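Local coordinates for protein sugar kinase MJ0406 (Methanococcus jannaschii, PDB 2C4E) that phosphorylates a broad range of nucleosides, inosine, guanosine and cytidine above all, to their monophosphates, with ATP as the preferred phosphate donor and magnesium or manganese as cofactor, at residues P126-I136 and C147-S158; L268-E279 and P288-L297. One frame throughout, in Å; residues are numbered along the deposited sequence.

Contact 1. Residues P126-I136 and C147-S158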
loop_
_atom_site.group_PDB
_atom_site.type_symbol
_atom_site.label_atom_id
_atom_site.label_comp_id
_atom_site.label_asym_id
_atom_site.label_seq_id
_atom_site.Cartn_x
_atom_site.Cartn_y
_atom_site.Cartn_z
ATOM N N PRO A 126 29.363 2.924 -8.396
ATOM C CA PRO A 126 29.856 2.808 -7.016
ATOM C C PRO A 126 31.115 3.626 -6.737
ATOM O O PRO A 126 31.952 3.786 -7.618
ATOM C CB PRO A 126 30.123 1.303 -6.844
ATOM C CG PRO A 126 30.184 0.721 -8.228
ATOM C CD PRO A 126 29.434 1.654 -9.137
ATOM N N PRO A 127 31.260 4.124 -5.514
ATOM C CA PRO A 127 32.509 4.772 -5.116
ATOM C C PRO A 127 33.535 3.719 -4.769
ATOM O O PRO A 127 33.191 2.540 -4.707
ATOM C CB PRO A 127 32.101 5.550 -3.865
ATOM C CG PRO A 127 31.050 4.732 -3.258
ATOM C CD PRO A 127 30.294 4.091 -4.405
ATOM N N ASN A 128 34.786 4.130 -4.559
ATOM C CA ASN A 128 35.735 3.262 -3.897
ATOM C C ASN A 128 35.246 3.039 -2.460
ATOM O O ASN A 128 34.672 3.933 -1.827
ATOM C CB ASN A 128 37.152 3.841 -3.918
ATOM C CG ASN A 128 37.753 3.863 -5.320
ATOM O OD1 ASN A 128 38.043 4.930 -5.870
ATOM N ND2 ASN A 128 37.931 2.677 -5.909
ATOM N N PHE A 129 35.429 1.823 -1.980
ATOM C CA PHE A 129 35.083 1.449 -0.633
ATOM C C PHE A 129 36.370 1.271 0.137
ATOM O O PHE A 129 37.332 0.697 -0.378
ATOM C CB PHE A 129 34.316 0.121 -0.657
ATOM C CG PHE A 129 33.037 0.169 -1.456
ATOM C CD1 PHE A 129 31.934 0.815 -0.955
ATOM C CD2 PHE A 129 32.948 -0.423 -2.703
ATOM C CE1 PHE A 129 30.754 0.857 -1.676
ATOM C CE2 PHE A 129 31.761 -0.364 -3.415
ATOM C CZ PHE A 129 30.676 0.265 -2.880
ATOM N N ASN A 130 36.398 1.767 1.369
ATOM C CA ASN A 130 37.566 1.627 2.212
ATOM C C ASN A 130 37.321 0.703 3.386
ATOM O O ASN A 130 38.098 0.693 4.346
ATOM C CB ASN A 130 38.009 3.013 2.719
ATOM C CG ASN A 130 38.406 3.941 1.592
ATOM O OD1 ASN A 130 38.102 5.149 1.624
ATOM N ND2 ASN A 130 39.107 3.402 0.592
ATOM N N THR A 131 36.257 -0.086 3.298
ATOM C CA THR A 131 35.857 -0.988 4.366
ATOM C C THR A 131 36.438 -2.394 4.209
ATOM O O THR A 131 36.856 -2.790 3.134
ATOM C CB THR A 131 34.321 -1.078 4.394
ATOM O OG1 THR A 131 33.819 -1.243 3.056
ATOM C CG2 THR A 131 33.727 0.233 4.890
ATOM N N GLU A 132 36.454 -3.154 5.297
ATOM C CA GLU A 132 36.943 -4.529 5.245
ATOM C C GLU A 132 36.038 -5.429 4.420
ATOM O O GLU A 132 36.528 -6.320 3.753
ATOM C CB GLU A 132 37.095 -5.107 6.643
ATOM C CG GLU A 132 38.401 -4.654 7.274
ATOM C CD GLU A 132 38.565 -5.030 8.718
ATOM O OE1 GLU A 132 37.912 -5.990 9.179
ATOM O OE2 GLU A 132 39.395 -4.359 9.376
ATOM N N ILE A 133 34.732 -5.214 4.535
ATOM C CA ILE A 133 33.725 -6.004 3.807
ATOM C C ILE A 133 32.728 -5.090 3.140
ATOM O O ILE A 133 32.282 -4.114 3.733
ATOM C CB ILE A 133 32.961 -6.970 4.738
ATOM C CG1 ILE A 133 33.941 -7.872 5.479
ATOM C CG2 ILE A 133 31.946 -7.769 3.917
ATOM C CD1 ILE A 133 33.272 -8.889 6.382
ATOM N N VAL A 134 32.416 -5.386 1.888
ATOM C CA VAL A 134 31.313 -4.771 1.186
ATOM C C VAL A 134 30.257 -5.862 1.041
ATOM O O VAL A 134 30.471 -6.863 0.341
ATOM C CB VAL A 134 31.767 -4.247 -0.193
ATOM C CG1 VAL A 134 30.596 -3.797 -1.009
ATOM C CG2 VAL A 134 32.786 -3.120 -0.004
ATOM N N HIS A 135 29.121 -5.676 1.708
ATOM C CA HIS A 135 28.032 -6.632 1.654
ATOM C C HIS A 135 26.948 -6.107 0.731
ATOM O O HIS A 135 26.453 -4.992 0.922
ATOM C CB HIS A 135 27.447 -6.885 3.037
ATOM C CG HIS A 135 26.261 -7.785 3.007
ATOM N ND1 HIS A 135 26.353 -9.122 2.699
ATOM C CD2 HIS A 135 24.946 -7.528 3.203
ATOM C CE1 HIS A 135 25.141 -9.648 2.691
ATOM N NE2 HIS A 135 24.272 -8.709 3.020
ATOM N N ILE A 136 26.603 -6.933 -0.251
ATOM C CA ILE A 136 25.724 -6.596 -1.351
ATOM C C ILE A 136 24.447 -7.392 -1.178
ATOM O O ILE A 136 24.416 -8.599 -1.374
ATOM C CB ILE A 136 26.382 -6.928 -2.681
ATOM C CG1 ILE A 136 27.639 -6.077 -2.823
ATOM C CG2 ILE A 136 25.388 -6.650 -3.829
ATOM C CD1 ILE A 136 28.537 -6.446 -3.998
ATOM N N CYS A 147 29.396 -3.055 -8.049
ATOM C CA CYS A 147 29.972 -2.995 -6.707
ATOM C C CYS A 147 30.905 -4.171 -6.459
ATOM O O CYS A 147 32.031 -3.964 -5.976
ATOM C CB CYS A 147 28.888 -2.967 -5.632
ATOM S SG CYS A 147 27.977 -1.413 -5.576
ATOM N N ALA A 148 30.458 -5.372 -6.823
ATOM C CA ALA A 148 31.249 -6.589 -6.625
ATOM C C ALA A 148 32.529 -6.509 -7.428
ATOM O O ALA A 148 33.587 -6.806 -6.916
ATOM C CB ALA A 148 30.469 -7.818 -7.033
ATOM N N LYS A 149 32.421 -6.089 -8.690
ATOM C CA LYS A 149 33.591 -6.062 -9.571
ATOM C C LYS A 149 34.585 -4.977 -9.163
ATOM O O LYS A 149 35.789 -5.176 -9.282
ATOM C CB LYS A 149 33.160 -5.943 -11.046
ATOM C CG LYS A 149 32.525 -7.230 -11.555
ATOM C CD LYS A 149 32.002 -7.170 -12.984
ATOM C CE LYS A 149 33.103 -7.313 -14.011
ATOM N NZ LYS A 149 32.541 -7.626 -15.354
ATOM N N LYS A 150 34.109 -3.852 -8.634
ATOM C CA LYS A 150 35.004 -2.810 -8.132
ATOM C C LYS A 150 35.694 -3.173 -6.816
ATOM O O LYS A 150 36.888 -2.876 -6.618
ATOM C CB LYS A 150 34.237 -1.500 -7.950
ATOM C CG LYS A 150 35.134 -0.262 -7.808
ATOM C CD LYS A 150 34.291 0.997 -7.733
ATOM C CE LYS A 150 35.146 2.233 -7.563
ATOM N NZ LYS A 150 35.983 2.522 -8.752
ATOM N N ALA A 151 34.955 -3.820 -5.927
ATOM C CA ALA A 151 35.445 -4.141 -4.589
ATOM C C ALA A 151 36.317 -5.386 -4.579
ATOM O O ALA A 151 37.293 -5.471 -3.840
ATOM C CB ALA A 151 34.284 -4.315 -3.638
ATOM N N TYR A 152 35.997 -6.371 -5.404
ATOM C CA TYR A 152 36.707 -7.641 -5.305
ATOM C C TYR A 152 38.214 -7.456 -5.526
ATOM O O TYR A 152 38.662 -6.781 -6.448
ATOM C CB TYR A 152 36.128 -8.641 -6.302
ATOM C CG TYR A 152 36.596 -10.064 -6.146
ATOM C CD1 TYR A 152 36.115 -10.874 -5.117
ATOM C CD2 TYR A 152 37.540 -10.596 -7.020
ATOM C CE1 TYR A 152 36.550 -12.204 -4.983
ATOM C CE2 TYR A 152 37.974 -11.910 -6.888
ATOM C CZ TYR A 152 37.472 -12.699 -5.856
ATOM O OH TYR A 152 37.902 -14.005 -5.751
ATOM N N GLY A 153 38.987 -8.064 -4.645
ATOM C CA GLY A 153 40.427 -7.968 -4.694
ATOM C C GLY A 153 40.947 -6.786 -3.919
ATOM O O GLY A 153 42.150 -6.584 -3.864
ATOM N N ASN A 154 40.043 -6.025 -3.302
ATOM C CA ASN A 154 40.395 -4.886 -2.469
ATOM C C ASN A 154 39.672 -5.119 -1.139
ATOM O O ASN A 154 40.306 -5.449 -0.140
ATOM C CB ASN A 154 39.975 -3.578 -3.146
ATOM C CG ASN A 154 40.272 -2.337 -2.302
ATOM O OD1 ASN A 154 39.828 -1.228 -2.630
ATOM N ND2 ASN A 154 41.027 -2.513 -1.239
ATOM N N ASN A 155 38.358 -4.983 -1.144
ATOM C CA ASN A 155 37.516 -5.317 0.003
ATOM C C ASN A 155 37.026 -6.742 -0.131
ATOM O O ASN A 155 36.865 -7.245 -1.243
ATOM C CB ASN A 155 36.284 -4.407 0.049
ATOM C CG ASN A 155 36.580 -3.041 -0.467
ATOM O OD1 ASN A 155 36.489 -2.781 -1.674
ATOM N ND2 ASN A 155 37.004 -2.158 0.435
ATOM N N LEU A 156 36.732 -7.396 0.984
ATOM C CA LEU A 156 36.044 -8.676 0.895
ATOM C C LEU A 156 34.621 -8.403 0.439
ATOM O O LEU A 156 34.000 -7.463 0.915
ATOM C CB LEU A 156 36.030 -9.368 2.240
ATOM C CG LEU A 156 37.418 -9.885 2.628
ATOM C CD1 LEU A 156 37.379 -10.370 4.063
ATOM C CD2 LEU A 156 37.885 -11.017 1.692
ATOM N N VAL A 157 34.134 -9.194 -0.504
ATOM C CA VAL A 157 32.786 -9.051 -0.998
ATOM C C VAL A 157 31.904 -10.132 -0.417
ATOM O O VAL A 157 32.222 -11.309 -0.503
ATOM C CB VAL A 157 32.761 -9.125 -2.525
ATOM C CG1 VAL A 157 31.341 -9.166 -3.033
ATOM C CG2 VAL A 157 33.564 -7.939 -3.110
ATOM N N SER A 158 30.788 -9.708 0.162
ATOM C CA SER A 158 29.738 -10.598 0.637
ATOM C C SER A 158 28.504 -10.331 -0.226
ATOM O O SER A 158 28.204 -9.187 -0.542
ATOM C CB SER A 158 29.458 -10.336 2.122
ATOM O OG SER A 158 28.296 -11.024 2.570
HETATM O O HOH W 1 38.414 1.291 -8.673
HETATM O O HOH W 2 36.392 -0.682 -3.413
#
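Asn155 ties itself to the chain leading into strand 131-136 through a single amide nitrogen. Its ND2 donates to Thr131 O at 2.8 Å, in the carbonyl plane and on a lone pair, and to Phe129 O at 3.0 Å, there from above the carbonyl plane (76° out of it). Both acceptors lie close to the Asn155 amide plane, and a water that takes the N-H of Phe129 and donates to Asn155 OD1 helps fix the amide's rotation.

Beyond this point residues 133-136 and 156-158 pair as parallel strands, their short axes 20° apart. The ladder runs from Leu156 N to Glu132 O, Val134 N to Leu156 O, Ser158 N to Val134 O and Ile136 N to Ser158 O. Helix 141-151 connects the two strands, a beta-alpha-beta crossover in the eight-stranded sheet of the ribokinase fold.

The tight part lies between sheet and helix. Ile136 CD1 reaches Ala148 CB and Cys147 CB, each at 3.9 Å, while Val134 CG2 stands 4.1 Å from Ala151 CB. With its sulfur anti to the carbonyl carbon (chi1 -71°), Cys147 sets SG 3.7 Å from Pro126 CB and at the edge of the Phe129 ring. The solvent side is held less specifically: the exposed Lys150, stretched until its bend at chi4, lays CD and CE along the carbonyls of Pro126 and Pro127, and its NZ and Asn128 ND2, two donors, are bridged by a water that accepts from both.

On the sheet face carrying Ile133, His135 ND1 and Ser158 OG are hydrogen-bonded at 2.7 Å, Ser158 OG lying at the ring edge. Because the His135 side chain is about 4 Å from that of Arg250, the inferred transition-state stabilizer, this bond probably helps orient an imidazole beside the active site.

Contact 2. Residues L268-E279 and P288-L297; sequences LIGAATASFVVE and PTWDKVVERL
Glu279 OE2 is gripped by both end nitrogens of Arg296, NH1 and NH2, each 2.9 Å away and both on the same face of the carboxylate plane. NH2 comes in on the syn side, not far out of that plane, whereas NH1 stands higher above it. Both N-H bonds are clearly bent, as expected when two donors converge on one oxygen; Gly237 N is a further donor to it.

Arg296 NH1 also donates to Ser275 OG at 3.0 Å, almost exactly in the guanidinium plane. Ser275 OG sits between its backbone N and carbonyl carbon (chi1 77°), where it donates in turn to Ala272 O. The guanidinium lies flat on Phe276, planes 9° apart, with Arg296 CZ 3.6 Å from the ring centroid, a cation-pi stack. Pro288 CB covers the opposite face in a CH-pi contact, 3.8 Å from the centroid of the Phe276 ring. With the guanidinium of Arg296 gone, as with an alanine here, Glu279 would probably lose its charged mate, Ser275 OG a donor, and the Phe276 ring its stacking partner on that face.

These groups lie at one end of a crossing between helices 263-277 and 290-299, the last two helices of the ribokinase-fold chain, whose short axes pass 9.0 Å apart at 103°. The crossing itself is apolar and shows knobs-into-holes packing in both directions. Ile269 fits among Trp290, Val293, Val294 and Leu297; Val293 fits among Ile269, Ala272, Thr273 and Phe276. Ala272 CB meets Val293 CG1 and Leu297 CG, each at 3.6 Å, so its small methyl permits close approach. Thr273 turns OG1 back to Ile269 O, within its own helix, while its CG2 rests 3.8 Å from Pro288 CG.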
loop_
_atom_site.group_PDB
_atom_site.type_symbol
_atom_site.label_atom_id
_atom_site.label_comp_id
_atom_site.label_asym_id
_atom_site.label_seq_id
_atom_site.Cartn_x
_atom_site.Cartn_y
_atom_site.Cartn_z
ATOM N N LEU A 268 27.627 -19.359 14.317
ATOM C CA LEU A 268 26.912 -19.444 15.591
ATOM C C LEU A 268 26.395 -18.084 16.031
ATOM O O LEU A 268 25.276 -17.972 16.502
ATOM C CB LEU A 268 27.814 -20.041 16.677
ATOM C CG LEU A 268 28.201 -21.516 16.513
ATOM C CD1 LEU A 268 29.391 -21.852 17.434
ATOM C CD2 LEU A 268 27.031 -22.430 16.804
ATOM N N ILE A 269 27.197 -17.041 15.833
ATOM C CA ILE A 269 26.747 -15.691 16.120
ATOM C C ILE A 269 25.606 -15.299 15.189
ATOM O O ILE A 269 24.647 -14.681 15.636
ATOM C CB ILE A 269 27.924 -14.691 16.029
ATOM C CG1 ILE A 269 28.926 -14.951 17.160
ATOM C CG2 ILE A 269 27.419 -13.258 16.008
ATOM C CD1 ILE A 269 28.488 -14.485 18.547
ATOM N N GLY A 270 25.706 -15.635 13.901
ATOM C CA GLY A 270 24.615 -15.372 12.979
ATOM C C GLY A 270 23.314 -16.012 13.455
ATOM O O GLY A 270 22.258 -15.366 13.517
ATOM N N ALA A 271 23.415 -17.282 13.828
ATOM C CA ALA A 271 22.272 -18.049 14.329
ATOM C C ALA A 271 21.694 -17.415 15.590
ATOM O O ALA A 271 20.483 -17.249 15.708
ATOM C CB ALA A 271 22.682 -19.470 14.608
ATOM N N ALA A 272 22.561 -17.047 16.525
ATOM C CA ALA A 272 22.111 -16.447 17.780
ATOM C C ALA A 272 21.454 -15.093 17.523
ATOM O O ALA A 272 20.424 -14.767 18.114
ATOM C CB ALA A 272 23.259 -16.310 18.733
ATOM N N THR A 273 22.025 -14.316 16.614
ATOM C CA THR A 273 21.450 -13.015 16.283
ATOM C C THR A 273 20.056 -13.152 15.713
ATOM O O THR A 273 19.149 -12.429 16.113
ATOM C CB THR A 273 22.330 -12.259 15.273
ATOM O OG1 THR A 273 23.661 -12.158 15.776
ATOM C CG2 THR A 273 21.865 -10.812 15.130
ATOM N N ALA A 274 19.890 -14.089 14.780
ATOM C CA ALA A 274 18.606 -14.345 14.140
ATOM C C ALA A 274 17.539 -14.760 15.129
ATOM O O ALA A 274 16.356 -14.480 14.919
ATOM C CB ALA A 274 18.751 -15.422 13.067
ATOM N N SER A 275 17.954 -15.422 16.209
ATOM C CA SER A 275 17.020 -15.891 17.229
ATOM C C SER A 275 16.380 -14.739 18.007
ATOM O O SER A 275 15.297 -14.908 18.561
ATOM C CB SER A 275 17.707 -16.873 18.189
ATOM O OG SER A 275 18.540 -16.209 19.128
ATOM N N PHE A 276 17.043 -13.581 18.059
ATOM C CA PHE A 276 16.470 -12.395 18.706
ATOM C C PHE A 276 15.474 -11.662 17.816
ATOM O O PHE A 276 14.430 -11.195 18.281
ATOM C CB PHE A 276 17.560 -11.402 19.104
ATOM C CG PHE A 276 18.259 -11.745 20.368
ATOM C CD1 PHE A 276 19.492 -12.384 20.343
ATOM C CD2 PHE A 276 17.701 -11.421 21.591
ATOM C CE1 PHE A 276 20.136 -12.706 21.521
ATOM C CE2 PHE A 276 18.346 -11.740 22.765
ATOM C CZ PHE A 276 19.570 -12.382 22.727
ATOM N N VAL A 277 15.819 -11.521 16.542
ATOM C CA VAL A 277 15.044 -10.657 15.652
ATOM C C VAL A 277 13.656 -11.226 15.402
ATOM O O VAL A 277 12.680 -10.483 15.319
ATOM C CB VAL A 277 15.800 -10.394 14.326
ATOM C CG1 VAL A 277 14.977 -9.519 13.394
ATOM C CG2 VAL A 277 17.091 -9.719 14.634
ATOM N N VAL A 278 13.560 -12.547 15.319
ATOM C CA VAL A 278 12.266 -13.206 15.135
ATOM C C VAL A 278 11.284 -13.049 16.302
ATOM O O VAL A 278 10.123 -13.434 16.176
ATOM C CB VAL A 278 12.418 -14.719 14.820
ATOM C CG1 VAL A 278 13.145 -14.918 13.515
ATOM C CG2 VAL A 278 13.135 -15.460 15.951
ATOM N N GLU A 279 11.728 -12.484 17.424
ATOM C CA GLU A 279 10.874 -12.347 18.608
ATOM C C GLU A 279 9.949 -11.128 18.581
ATOM O O GLU A 279 9.108 -10.973 19.473
ATOM C CB GLU A 279 11.721 -12.305 19.883
ATOM C CG GLU A 279 12.606 -13.523 20.065
ATOM C CD GLU A 279 13.391 -13.510 21.362
ATOM O OE1 GLU A 279 13.374 -12.488 22.086
ATOM O OE2 GLU A 279 14.019 -14.541 21.662
ATOM N N PRO A 288 19.782 -7.474 18.620
ATOM C CA PRO A 288 20.519 -7.585 19.878
ATOM C C PRO A 288 21.903 -6.925 19.874
ATOM O O PRO A 288 22.492 -6.672 18.818
ATOM C CB PRO A 288 20.670 -9.094 20.030
ATOM C CG PRO A 288 20.851 -9.562 18.618
ATOM C CD PRO A 288 19.962 -8.671 17.773
ATOM N N THR A 289 22.416 -6.686 21.075
ATOM C CA THR A 289 23.802 -6.293 21.268
ATOM C C THR A 289 24.701 -7.515 21.225
ATOM O O THR A 289 24.237 -8.645 21.354
ATOM C CB THR A 289 24.007 -5.625 22.623
ATOM O OG1 THR A 289 23.658 -6.540 23.677
ATOM C CG2 THR A 289 23.084 -4.428 22.807
ATOM N N TRP A 290 25.996 -7.260 21.099
ATOM C CA TRP A 290 27.002 -8.305 21.054
ATOM C C TRP A 290 26.982 -9.163 22.320
ATOM O O TRP A 290 26.934 -10.388 22.255
ATOM C CB TRP A 290 28.394 -7.693 20.872
ATOM C CG TRP A 290 29.423 -8.753 20.814
ATOM C CD1 TRP A 290 30.256 -9.148 21.821
ATOM C CD2 TRP A 290 29.695 -9.611 19.708
ATOM N NE1 TRP A 290 31.049 -10.186 21.395
ATOM C CE2 TRP A 290 30.722 -10.490 20.099
ATOM C CE3 TRP A 290 29.198 -9.702 18.402
ATOM C CZ2 TRP A 290 31.239 -11.462 19.247
ATOM C CZ3 TRP A 290 29.713 -10.671 17.556
ATOM C CH2 TRP A 290 30.724 -11.530 17.976
ATOM N N ASP A 291 27.020 -8.519 23.475
ATOM C CA ASP A 291 27.058 -9.278 24.723
ATOM C C ASP A 291 25.798 -10.119 24.896
ATOM O O ASP A 291 25.875 -11.228 25.408
ATOM C CB ASP A 291 27.286 -8.370 25.933
ATOM C CG ASP A 291 28.701 -7.818 25.996
ATOM O OD1 ASP A 291 29.595 -8.272 25.227
ATOM O OD2 ASP A 291 29.009 -6.914 26.795
ATOM N N LYS A 292 24.648 -9.619 24.441
ATOM C CA LYS A 292 23.405 -10.382 24.548
ATOM C C LYS A 292 23.422 -11.617 23.644
ATOM O O LYS A 292 22.885 -12.669 24.010
ATOM C CB LYS A 292 22.175 -9.514 24.229
ATOM C CG LYS A 292 21.842 -8.488 25.304
ATOM C CD LYS A 292 21.058 -9.095 26.462
ATOM C CE LYS A 292 20.906 -8.104 27.610
ATOM N NZ LYS A 292 20.409 -8.751 28.857
ATOM N N VAL A 293 24.032 -11.489 22.468
ATOM C CA VAL A 293 24.146 -12.610 21.550
ATOM C C VAL A 293 25.100 -13.657 22.111
ATOM O O VAL A 293 24.811 -14.858 22.066
ATOM C CB VAL A 293 24.621 -12.141 20.165
ATOM C CG1 VAL A 293 25.107 -13.301 19.324
ATOM C CG2 VAL A 293 23.498 -11.408 19.460
ATOM N N VAL A 294 26.230 -13.209 22.646
ATOM C CA VAL A 294 27.188 -14.141 23.239
ATOM C C VAL A 294 26.528 -14.894 24.397
ATOM O O VAL A 294 26.698 -16.107 24.530
ATOM C CB VAL A 294 28.491 -13.416 23.679
ATOM C CG1 VAL A 294 29.411 -14.358 24.444
ATOM C CG2 VAL A 294 29.213 -12.859 22.448
ATOM N N GLU A 295 25.746 -14.184 25.203
ATOM C CA GLU A 295 25.063 -14.779 26.353
ATOM C C GLU A 295 24.082 -15.871 25.937
ATOM O O GLU A 295 23.951 -16.893 26.610
ATOM C CB GLU A 295 24.328 -13.692 27.142
ATOM C CG GLU A 295 23.768 -14.122 28.486
ATOM C CD GLU A 295 22.982 -13.011 29.167
ATOM O OE1 GLU A 295 22.423 -12.149 28.455
ATOM O OE2 GLU A 295 22.924 -12.996 30.414
ATOM N N ARG A 296 23.394 -15.661 24.820
ATOM C CA ARG A 296 22.387 -16.619 24.381
ATOM C C ARG A 296 23.022 -17.905 23.865
ATOM O O ARG A 296 22.507 -18.986 24.132
ATOM C CB ARG A 296 21.471 -16.019 23.324
ATOM C CG ARG A 296 20.318 -16.919 22.997
ATOM C CD ARG A 296 19.234 -16.257 22.223
ATOM N NE ARG A 296 18.292 -15.546 23.079
ATOM C CZ ARG A 296 17.171 -14.991 22.629
ATOM N NH1 ARG A 296 16.865 -15.077 21.345
ATOM N NH2 ARG A 296 16.345 -14.367 23.464
ATOM N N LEU A 297 24.141 -17.785 23.151
ATOM C CA LEU A 297 24.931 -18.945 22.729
ATOM C C LEU A 297 25.506 -19.724 23.902
ATOM O O LEU A 297 25.763 -20.917 23.785
ATOM C CB LEU A 297 26.103 -18.518 21.839
ATOM C CG LEU A 297 25.851 -18.221 20.368
ATOM C CD1 LEU A 297 27.153 -17.780 19.715
ATOM C CD2 LEU A 297 25.265 -19.432 19.653
#

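Both contacts lie about 16 Å from the chain centre, but contact 1 is the more buried: 12 of its 20 touching residues are buried, against 7 of 15 in contact 2. They share no helix or strand and do not touch, their nearest atoms being about 12 Å apart. Helix 245-258 nevertheless receives side chains from both. Contact 1 pairs two neighbouring strands of the main sheet and packs the connecting helix and a loop against them, so backbone hydrogen bonds are joined by apolar packing and neutral polar groups. Contact 2 joins two helices and their flanking loops mainly through side chains; its cross-segment hydrogen bonds all start from Arg296, at one end of an apolar interlock.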